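Local coordinates for transcriptional regulator, ROK family (Vibrio cholerae O1 biovar eltor, PDB 1Z05), which probably binds DNA and regulates transcription, apparently of carbohydrate-metabolism genes, as a zinc-containing member of the ROK family, at residues A[110-115]-A[123-128]; A[170-175]-A[206-211]. All blocks are in the same frame, centred on the assembly; numbering follows the deposited sequence.

Contact 1 of 2, residues A[110-115]-A[123-128]; sequences FLSMRL and ALHELG. With SO4 (sulfate ion), chain C.
F110 and S112 pair with H125 and A123 through four backbone hydrogen bonds, while L111 and L124 form the non-hydrogen-bonded pair between them, the axes of the two antiparallel strands passing 4.8 Å apart at 137°. This is the opening beta hairpin, strands 108-116 and 119-126, of a five-stranded mixed sheet, consistent with the ASKHA-type fold expected of ROK proteins.

Alternation sorts the side chains by face. F110, S112, A123 and H125 share one face, where helix 407-418 covers the aromatic pair. F110 CG sits between its own backbone N and carbonyl carbon (chi1 62°), which tips the phenyl ring over toward the neighbouring strand. Its face receives the H125 methylene: H125 CB is only 3.2 Å from F110 CZ, a tight CH-pi contact near the rim of the ring. The imidazole is tilted 16° from the phenyl plane and displaced so far along it that little ring-on-ring stacking results. A flat phenyl suits this place because it can lie against H125 and still offer an edge to the turn beyond, where L127 O approaches near its plane and L127 CD1 lies 4.1 Å from F110 CD2. Small S112 and A123 let the loop at T406 come close, and S112 OG is bonded to T406 O.

On the other face L111 and L124 cross at a slant, L111 CD2 meeting L124 CD1 at 4.0 Å. These branched aliphatic chains fill a buried layer with I172 and L132.

R114, farther along the strand, runs its extended chain to a partly exposed position. Its NH1 forms a salt bridge with D217 and its NE a hydrogen bond with Y119 OH, while R114 NH2 donates edge-on, in the guanidinium plane, to O4 of a sulfate ion that most likely came from the crystallisation solution, at 2.8 Å.

Contact 2 of 2, residues A[170-175]-A[206-211]; sequences TSIAIT and KATGLP
The carbonyl oxygen of P211 is met by two groups of the strand 170-175: I172 N donates to P211 O over 3.0 Å in a nearly straight bond (161° at the hydrogen), and S171 CA adds a longer, bent and therefore weak CH...O contact to P211 O at 3.4 Å. Proline suits this place: it has no N-H to donate, but the bond to I172 uses only its carbonyl, and its apolar ring can pack on the strand. That ring rests on the T170-S171 peptide of the strand, P211 CG lying 3.3 Å from T170 O, and P211 CG also lies against the methylene of S171. L422 and K425 of helix 421-428 also touch the proline.

The bond to P211 starts the pairing of two parallel strands, for I172 is also bonded through its backbone to F213 of strand 212-216. Strand 168-176, helix 200-208 and strand 212-216 thus make a beta-alpha-beta crossover, with a short beta excursion before the helix, and the segment 206-211 is the return from helix to sheet.

The apolar part centres on I172. Its CG1 lies anti to the carbonyl carbon (chi1 -68°) and the chain continues extended, carrying CD1 out toward the helix end. There I172 CD1 meets T208 CG2 tip to tip, and L210 crosses it at about a right angle, with L210 CD1 3.8 Å from I172 CD1. The other branch of L210 leans on the backbone instead, L210 CD2 coming within 3.9 Å of T170 C, close to the buried S171 N, which has no polar partner in the model.

T208 ties the bend together. L210 N donates to T208 OG1 (3.1 Å) in an ST turn, while the same hydroxyl is bonded back to I204 O, and G209, with positive phi, carries the chain out of the helix.

From the N terminus the chain first runs through helices 35-51, 56-63 and 67-79 and later reaches strand 108-116; contact 1 closes a short hairpin, with seven residues between its segments, five of them still strand. Strand 131-138 and helix 144-161 follow before strand 168-176 enters on the far side of strand 108-116, running parallel to it. Contact 2 then closes a longer loop of 30 residues, holding two short strands and most of helix 200-208. The contacts lie in series, neither nested nor crossed, with centres about 10 Å apart. Their shared seam is the pairing of strands 108-116 and 168-176, where M113 N probably bonds to A173 O (2.7 Å), joining the hairpin to the crossover in one sheet.

Contact 1 of 2, residues A[110-115]-A[123-128]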
loop_
_atom_site.group_PDB
_atom_site.type_symbol
_atom_site.label_atom_id
_atom_site.label_comp_id
_atom_site.label_asym_id
_atom_site.label_seq_id
_atom_site.Cartn_x
_atom_site.Cartn_y
_atom_site.Cartn_z
ATOM N N PHE A 110 18.734 -22.311 -3.927
ATOM C CA PHE A 110 18.938 -21.158 -3.058
ATOM C C PHE A 110 18.840 -21.624 -1.604
ATOM O O PHE A 110 18.274 -22.683 -1.326
ATOM C CB PHE A 110 17.917 -20.038 -3.363
ATOM C CG PHE A 110 16.468 -20.428 -3.137
ATOM C CD1 PHE A 110 15.879 -20.269 -1.888
ATOM C CD2 PHE A 110 15.692 -20.922 -4.187
ATOM C CE1 PHE A 110 14.537 -20.611 -1.665
ATOM C CE2 PHE A 110 14.348 -21.250 -3.989
ATOM C CZ PHE A 110 13.771 -21.104 -2.728
ATOM N N LEU A 111 19.412 -20.837 -0.695
ATOM C CA LEU A 111 19.244 -21.042 0.731
ATOM C C LEU A 111 18.128 -20.156 1.243
ATOM O O LEU A 111 18.002 -18.993 0.835
ATOM C CB LEU A 111 20.523 -20.678 1.496
ATOM C CG LEU A 111 21.771 -21.546 1.430
ATOM C CD1 LEU A 111 22.729 -21.063 2.524
ATOM C CD2 LEU A 111 21.443 -23.012 1.626
ATOM N N SER A 112 17.301 -20.716 2.115
ATOM C CA SER A 112 16.278 -19.939 2.801
ATOM C C SER A 112 16.486 -20.198 4.277
ATOM O O SER A 112 16.612 -21.350 4.699
ATOM C CB SER A 112 14.872 -20.348 2.354
ATOM O OG SER A 112 13.888 -19.502 2.933
ATOM N N MET A 113 16.560 -19.117 5.050
ATOM C CA MET A 113 16.819 -19.192 6.475
ATOM C C MET A 113 15.718 -18.520 7.281
ATOM O O MET A 113 15.081 -17.567 6.823
ATOM C CB MET A 113 18.160 -18.521 6.788
ATOM C CG MET A 113 19.346 -19.182 6.104
ATOM S SD MET A 113 20.866 -18.224 6.274
ATOM C CE MET A 113 21.340 -18.628 7.943
ATOM N N ARG A 114 15.488 -19.027 8.482
ATOM C CA ARG A 114 14.687 -18.304 9.459
ATOM C C ARG A 114 15.500 -18.092 10.726
ATOM O O ARG A 114 16.044 -19.052 11.290
ATOM C CB ARG A 114 13.386 -19.042 9.792
ATOM C CG ARG A 114 12.608 -18.360 10.940
ATOM C CD ARG A 114 11.316 -19.089 11.318
ATOM N NE ARG A 114 10.781 -18.536 12.563
ATOM C CZ ARG A 114 10.041 -17.434 12.633
ATOM N NH1 ARG A 114 9.719 -16.769 11.519
ATOM N NH2 ARG A 114 9.635 -16.985 13.816
ATOM N N LEU A 115 15.584 -16.838 11.163
ATOM C CA LEU A 115 16.075 -16.523 12.495
ATOM C C LEU A 115 14.869 -16.441 13.418
ATOM O O LEU A 115 14.145 -15.442 13.420
ATOM C CB LEU A 115 16.880 -15.211 12.505
ATOM C CG LEU A 115 17.588 -14.837 13.821
ATOM C CD1 LEU A 115 18.517 -15.955 14.302
ATOM C CD2 LEU A 115 18.365 -13.528 13.691
ATOM N N ALA A 123 17.637 -23.972 5.248
ATOM C CA ALA A 123 17.109 -24.958 4.320
ATOM C C ALA A 123 17.688 -24.707 2.942
ATOM O O ALA A 123 17.870 -23.561 2.535
ATOM C CB ALA A 123 15.587 -24.905 4.277
ATOM N N LEU A 124 17.997 -25.784 2.238
ATOM C CA LEU A 124 18.376 -25.701 0.835
ATOM C C LEU A 124 17.138 -26.012 0.004
ATOM O O LEU A 124 16.484 -27.040 0.221
ATOM C CB LEU A 124 19.513 -26.685 0.530
ATOM C CG LEU A 124 19.988 -26.835 -0.922
ATOM C CD1 LEU A 124 20.739 -25.598 -1.400
ATOM C CD2 LEU A 124 20.858 -28.081 -1.052
ATOM N N HIS A 125 16.816 -25.115 -0.933
ATOM C CA HIS A 125 15.661 -25.279 -1.823
ATOM C C HIS A 125 16.115 -25.392 -3.269
ATOM O O HIS A 125 17.153 -24.828 -3.642
ATOM C CB HIS A 125 14.772 -24.026 -1.779
ATOM C CG HIS A 125 13.941 -23.866 -0.542
ATOM N ND1 HIS A 125 14.486 -23.623 0.699
ATOM C CD2 HIS A 125 12.599 -23.818 -0.376
ATOM C CE1 HIS A 125 13.515 -23.489 1.586
ATOM N NE2 HIS A 125 12.360 -23.607 0.960
ATOM N N GLU A 126 15.358 -26.116 -4.090
ATOM C CA GLU A 126 15.527 -26.008 -5.537
ATOM C C GLU A 126 14.838 -24.724 -5.979
ATOM O O GLU A 126 13.877 -24.279 -5.342
ATOM C CB GLU A 126 15.003 -27.241 -6.302
ATOM C CG GLU A 126 13.529 -27.604 -6.095
ATOM C CD GLU A 126 12.568 -26.940 -7.093
ATOM O OE1 GLU A 126 12.955 -26.669 -8.260
ATOM O OE2 GLU A 126 11.403 -26.710 -6.702
ATOM N N LEU A 127 15.339 -24.132 -7.060
ATOM C CA LEU A 127 14.885 -22.820 -7.534
ATOM C C LEU A 127 13.357 -22.652 -7.656
ATOM O O LEU A 127 12.829 -21.562 -7.390
ATOM C CB LEU A 127 15.584 -22.459 -8.858
ATOM C CG LEU A 127 15.645 -20.961 -9.188
ATOM C CD1 LEU A 127 16.469 -20.181 -8.155
ATOM C CD2 LEU A 127 16.169 -20.745 -10.601
ATOM N N GLY A 128 12.663 -23.717 -8.061
ATOM C CA GLY A 128 11.197 -23.745 -8.098
ATOM C C GLY A 128 10.506 -23.628 -6.740
ATOM O O GLY A 128 9.290 -23.404 -6.681
HETATM S S SO4 C . 9.323 -18.739 16.985
HETATM O O1 SO4 C . 9.003 -19.868 16.120
HETATM O O2 SO4 C . 8.159 -17.888 17.175
HETATM O O3 SO4 C . 9.756 -19.298 18.265
HETATM O O4 SO4 C . 10.387 -17.939 16.386
#

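Contact 2 of 2, residues A[170-175]-A[206-211]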
loop_
_atom_site.group_PDB
_atom_site.type_symbol
_atom_site.label_atom_id
_atom_site.label_comp_id
_atom_site.label_asym_id
_atom_site.label_seq_id
_atom_site.Cartn_x
_atom_site.Cartn_y
_atom_site.Cartn_z
ATOM N N THR A 170 22.093 -19.740 -5.894
ATOM C CA THR A 170 21.982 -18.437 -6.550
ATOM C C THR A 170 21.864 -17.273 -5.581
ATOM O O THR A 170 22.150 -16.128 -5.938
ATOM C CB THR A 170 20.734 -18.391 -7.423
ATOM O OG1 THR A 170 19.594 -18.604 -6.593
ATOM C CG2 THR A 170 20.783 -19.471 -8.495
ATOM N N SER A 171 21.411 -17.561 -4.369
ATOM C CA SER A 171 20.955 -16.514 -3.452
ATOM C C SER A 171 20.639 -17.084 -2.075
ATOM O O SER A 171 20.543 -18.303 -1.900
ATOM C CB SER A 171 19.690 -15.846 -4.015
ATOM O OG SER A 171 18.701 -16.825 -4.292
ATOM N N ILE A 172 20.455 -16.180 -1.115
ATOM C CA ILE A 172 20.066 -16.514 0.243
ATOM C C ILE A 172 18.901 -15.614 0.649
ATOM O O ILE A 172 18.954 -14.398 0.477
ATOM C CB ILE A 172 21.251 -16.343 1.240
ATOM C CG1 ILE A 172 22.337 -17.390 0.959
ATOM C CG2 ILE A 172 20.770 -16.449 2.697
ATOM C CD1 ILE A 172 23.680 -17.145 1.636
ATOM N N ALA A 173 17.841 -16.231 1.159
ATOM C CA ALA A 173 16.736 -15.501 1.758
ATOM C C ALA A 173 16.727 -15.754 3.261
ATOM O O ALA A 173 17.008 -16.865 3.714
ATOM C CB ALA A 173 15.410 -15.920 1.108
ATOM N N ILE A 174 16.442 -14.710 4.035
ATOM C CA ILE A 174 16.316 -14.843 5.484
ATOM C C ILE A 174 15.115 -14.041 5.981
ATOM O O ILE A 174 14.946 -12.871 5.625
ATOM C CB ILE A 174 17.654 -14.512 6.247
ATOM C CG1 ILE A 174 17.500 -14.691 7.768
ATOM C CG2 ILE A 174 18.220 -13.127 5.882
ATOM C CD1 ILE A 174 18.824 -15.056 8.477
ATOM N N THR A 175 14.264 -14.704 6.763
ATOM C CA THR A 175 13.068 -14.076 7.311
ATOM C C THR A 175 13.132 -14.176 8.823
ATOM O O THR A 175 13.788 -15.070 9.367
ATOM C CB THR A 175 11.765 -14.725 6.766
ATOM O OG1 THR A 175 11.797 -16.139 7.018
ATOM C CG2 THR A 175 11.648 -14.491 5.257
ATOM N N LYS A 206 28.731 -10.073 2.255
ATOM C CA LYS A 206 30.184 -10.002 2.409
ATOM C C LYS A 206 30.803 -11.387 2.664
ATOM O O LYS A 206 31.885 -11.693 2.169
ATOM C CB LYS A 206 30.571 -9.022 3.526
ATOM C CG LYS A 206 32.070 -8.882 3.717
ATOM C CD LYS A 206 32.410 -8.162 5.007
ATOM C CE LYS A 206 33.916 -7.964 5.130
ATOM N NZ LYS A 206 34.270 -7.100 6.287
ATOM N N ALA A 207 30.100 -12.219 3.422
ATOM C CA ALA A 207 30.604 -13.536 3.796
ATOM C C ALA A 207 30.416 -14.618 2.721
ATOM O O ALA A 207 31.027 -15.690 2.813
ATOM C CB ALA A 207 29.970 -13.978 5.112
ATOM N N THR A 208 29.584 -14.348 1.711
ATOM C CA THR A 208 29.213 -15.372 0.725
ATOM C C THR A 208 29.351 -14.955 -0.747
ATOM O O THR A 208 29.480 -15.811 -1.631
ATOM C CB THR A 208 27.758 -15.886 0.940
ATOM O OG1 THR A 208 26.824 -14.842 0.640
ATOM C CG2 THR A 208 27.541 -16.394 2.375
ATOM N N GLY A 209 29.302 -13.649 -1.007
ATOM C CA GLY A 209 29.252 -13.136 -2.377
ATOM C C GLY A 209 27.891 -13.289 -3.054
ATOM O O GLY A 209 27.717 -12.867 -4.194
ATOM N N LEU A 210 26.924 -13.873 -2.350
ATOM C CA LEU A 210 25.586 -14.134 -2.901
ATOM C C LEU A 210 24.610 -12.989 -2.642
ATOM O O LEU A 210 24.705 -12.339 -1.603
ATOM C CB LEU A 210 25.009 -15.421 -2.304
ATOM C CG LEU A 210 25.661 -16.760 -2.688
ATOM C CD1 LEU A 210 25.133 -17.906 -1.812
ATOM C CD2 LEU A 210 25.490 -17.082 -4.164
ATOM N N PRO A 211 23.663 -12.745 -3.576
ATOM C CA PRO A 211 22.584 -11.810 -3.240
ATOM C C PRO A 211 21.765 -12.315 -2.061
ATOM O O PRO A 211 21.467 -13.516 -1.963
ATOM C CB PRO A 211 21.717 -11.764 -4.510
ATOM C CG PRO A 211 22.140 -12.930 -5.332
ATOM C CD PRO A 211 23.538 -13.289 -4.946
#